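Local coordinates for protein xylose isomerase-like TIM barrel (Anabaena variabilis ATCC 29413, PDB 2QW5) that probably acts as a zinc-dependent sugar or sugar phosphate isomerase or epimerase, and holds a zinc ion and D-xylose in its TIM barrel, at residues A[9-14]-A[278-283]. Numbering follows the deposited sequence.
Sequences SDIYIS and IAVEIF. With ZN (zinc ion), chain D; XLS (D-xylose), chain C.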
loop_
_atom_site.group_PDB
_atom_site.type_symbol
_atom_site.label_atom_id
_atom_site.label_comp_id
_atom_site.label_asym_id
_atom_site.label_seq_id
_atom_site.Cartn_x
_atom_site.Cartn_y
_atom_site.Cartn_z
ATOM N N SER A 9 -18.279 -39.355 -14.645
ATOM C CA SER A 9 -17.511 -38.241 -15.216
ATOM C C SER A 9 -16.021 -38.266 -14.808
ATOM O O SER A 9 -15.626 -38.919 -13.845
ATOM C CB SER A 9 -18.155 -36.891 -14.868
ATOM O OG SER A 9 -18.074 -36.635 -13.485
ATOM N N ASP A 10 -15.206 -37.601 -15.614
ATOM C CA ASP A 10 -13.765 -37.450 -15.361
ATOM C C ASP A 10 -13.608 -36.340 -14.325
ATOM O O ASP A 10 -14.251 -35.280 -14.426
ATOM C CB ASP A 10 -13.011 -37.033 -16.634
ATOM C CG ASP A 10 -12.802 -38.172 -17.602
ATOM O OD1 ASP A 10 -12.997 -39.335 -17.236
ATOM O OD2 ASP A 10 -12.407 -37.894 -18.745
ATOM N N ILE A 11 -12.756 -36.595 -13.350
ATOM C CA ILE A 11 -12.469 -35.639 -12.298
ATOM C C ILE A 11 -11.022 -35.229 -12.449
ATOM O O ILE A 11 -10.126 -36.083 -12.452
ATOM C CB ILE A 11 -12.729 -36.227 -10.863
ATOM C CG1 ILE A 11 -14.126 -36.830 -10.745
ATOM C CG2 ILE A 11 -12.506 -35.158 -9.759
ATOM C CD1 ILE A 11 -15.215 -35.869 -11.086
ATOM N N TYR A 12 -10.790 -33.922 -12.577
ATOM C CA TYR A 12 -9.441 -33.343 -12.679
ATOM C C TYR A 12 -9.111 -32.650 -11.364
ATOM O O TYR A 12 -9.985 -32.478 -10.529
ATOM C CB TYR A 12 -9.398 -32.292 -13.780
ATOM C CG TYR A 12 -9.496 -32.760 -15.223
ATOM C CD1 TYR A 12 -9.945 -34.053 -15.589
ATOM C CD2 TYR A 12 -9.276 -31.837 -16.264
ATOM C CE1 TYR A 12 -10.066 -34.410 -16.965
ATOM C CE2 TYR A 12 -9.397 -32.200 -17.599
ATOM C CZ TYR A 12 -9.784 -33.475 -17.949
ATOM O OH TYR A 12 -9.915 -33.789 -19.284
ATOM N N ILE A 13 -7.854 -32.310 -11.164
ATOM C CA ILE A 13 -7.433 -31.464 -10.030
ATOM C C ILE A 13 -6.470 -30.383 -10.489
ATOM O O ILE A 13 -5.623 -30.618 -11.344
ATOM C CB ILE A 13 -6.862 -32.297 -8.881
ATOM C CG1 ILE A 13 -6.607 -31.406 -7.655
ATOM C CG2 ILE A 13 -5.636 -33.106 -9.357
ATOM C CD1 ILE A 13 -6.372 -32.189 -6.339
ATOM N N SER A 14 -6.620 -29.176 -9.926
ATOM C CA SER A 14 -5.737 -28.068 -10.236
ATOM C C SER A 14 -4.346 -28.185 -9.584
ATOM O O SER A 14 -4.240 -28.502 -8.414
ATOM C CB SER A 14 -6.324 -26.765 -9.718
ATOM O OG SER A 14 -5.433 -25.704 -9.972
ATOM N N ILE A 278 -15.062 -32.428 -14.542
ATOM C CA ILE A 278 -15.334 -31.612 -13.340
ATOM C C ILE A 278 -13.995 -31.457 -12.630
ATOM O O ILE A 278 -13.442 -32.446 -12.211
ATOM C CB ILE A 278 -16.345 -32.305 -12.382
ATOM C CG1 ILE A 278 -17.710 -32.511 -13.048
ATOM C CG2 ILE A 278 -16.516 -31.490 -11.094
ATOM C CD1 ILE A 278 -18.440 -31.230 -13.363
ATOM N N ALA A 279 -13.465 -30.220 -12.515
ATOM C CA ALA A 279 -12.148 -29.999 -11.885
ATOM C C ALA A 279 -12.230 -29.577 -10.414
ATOM O O ALA A 279 -12.977 -28.704 -10.076
ATOM C CB ALA A 279 -11.360 -28.996 -12.634
ATOM N N VAL A 280 -11.472 -30.262 -9.558
ATOM C CA VAL A 280 -11.312 -29.898 -8.157
ATOM C C VAL A 280 -10.270 -28.769 -8.157
ATOM O O VAL A 280 -9.145 -28.996 -8.573
ATOM C CB VAL A 280 -10.769 -31.099 -7.319
ATOM C CG1 VAL A 280 -10.272 -30.632 -5.931
ATOM C CG2 VAL A 280 -11.832 -32.179 -7.222
ATOM N N GLU A 281 -10.659 -27.562 -7.733
ATOM C CA GLU A 281 -9.728 -26.435 -7.683
ATOM C C GLU A 281 -9.502 -25.949 -6.243
ATOM O O GLU A 281 -10.290 -25.190 -5.698
ATOM C CB GLU A 281 -10.184 -25.301 -8.563
ATOM C CG GLU A 281 -9.021 -24.312 -8.803
ATOM C CD GLU A 281 -9.418 -23.157 -9.641
ATOM O OE1 GLU A 281 -10.474 -22.575 -9.291
ATOM O OE2 GLU A 281 -8.680 -22.820 -10.595
ATOM N N ILE A 282 -8.410 -26.420 -5.648
ATOM C CA ILE A 282 -8.033 -26.099 -4.297
ATOM C C ILE A 282 -6.734 -25.246 -4.375
ATOM O O ILE A 282 -5.725 -25.663 -4.987
ATOM C CB ILE A 282 -7.814 -27.411 -3.463
ATOM C CG1 ILE A 282 -9.164 -28.166 -3.315
ATOM C CG2 ILE A 282 -7.207 -27.093 -2.070
ATOM C CD1 ILE A 282 -9.045 -29.502 -2.572
ATOM N N PHE A 283 -6.786 -24.081 -3.734
ATOM C CA PHE A 283 -5.691 -23.125 -3.668
ATOM C C PHE A 283 -4.955 -23.407 -2.368
ATOM O O PHE A 283 -5.416 -23.064 -1.297
ATOM C CB PHE A 283 -6.216 -21.688 -3.696
ATOM C CG PHE A 283 -6.697 -21.271 -5.040
ATOM C CD1 PHE A 283 -7.907 -21.732 -5.521
ATOM C CD2 PHE A 283 -5.936 -20.442 -5.843
ATOM C CE1 PHE A 283 -8.379 -21.346 -6.788
ATOM C CE2 PHE A 283 -6.431 -20.035 -7.118
ATOM C CZ PHE A 283 -7.642 -20.517 -7.563
HETATM ZN ZN ZN D . -11.510 -21.164 -10.464
HETATM C C1 XLS C . -8.366 -17.628 -9.375
HETATM C C2 XLS C . -7.867 -17.333 -10.785
HETATM C C3 XLS C . -6.382 -16.830 -10.846
HETATM C C4 XLS C . -5.595 -17.343 -12.036
HETATM O O1 XLS C . -9.695 -17.395 -8.896
HETATM O O2 XLS C . -8.130 -18.418 -11.673
HETATM O O3 XLS C . -5.525 -17.073 -9.729
HETATM O O4 XLS C . -6.342 -17.103 -13.194
HETATM O O HOH W 1 -6.106 -28.115 -6.314
HETATM O O HOH W 2 -10.559 -19.728 -9.392
#
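Tyr12 and Ile278 pair within a parallel ladder of four backbone hydrogen bonds between segments 9-14 and 278-283: Tyr12 N donates to Ile278 O (3.1 Å), and Tyr12 O accepts from Val280 N in a nearly straight bond (2.8 Å, 176° at the hydrogen). Ile278 N to Asp10 O and Ser14 N to Val280 O extend it at both ends. Past the last direct rung a water continues the pairing, donating to Ser14 O and accepting from Ile282 N.

Ile11, Ile13, Ile278 and Val280 share one face of this pair. Ile11 holds CG1 anti to its carbonyl carbon (chi1 -52°), and a second turn at chi2 (-56°) lays CD1 alongside Ile278 CB at 4.0 Å, while its CG2 branch meets Val280 CG2 at the same distance. Val280 presents its other methyl, CG1, to Ile13 CG1 (4.1 Å). With an alanine at Ile11, CD1 and CG2 are gone, and a gap is likely to open beside Ile278 and Val280 on the face that helix 314-332 packs over. On the barrel-interior face, Tyr12 CB packs against Ala279 CB.

Ser14 CB touches Glu281 CG at 3.8 Å. Beyond CG the glutamate runs extended, and OE1 binds zinc at 2.1 Å, with Glu183, Asp216 and Gln247 completing the protein ligands. A zinc-bound water donates to O1 of D-xylose, whose C1 lies 3.5 Å from Phe283 CZ.

Strands 11-14 and 278-280 are the first and last of the eight-stranded TIM barrel, and their pairing closes it. Strand 47-51 flanks 11-14, strand 243-248 flanks 278-280, and helix 314-332 packs over Ile11, Ile13 and Ile282.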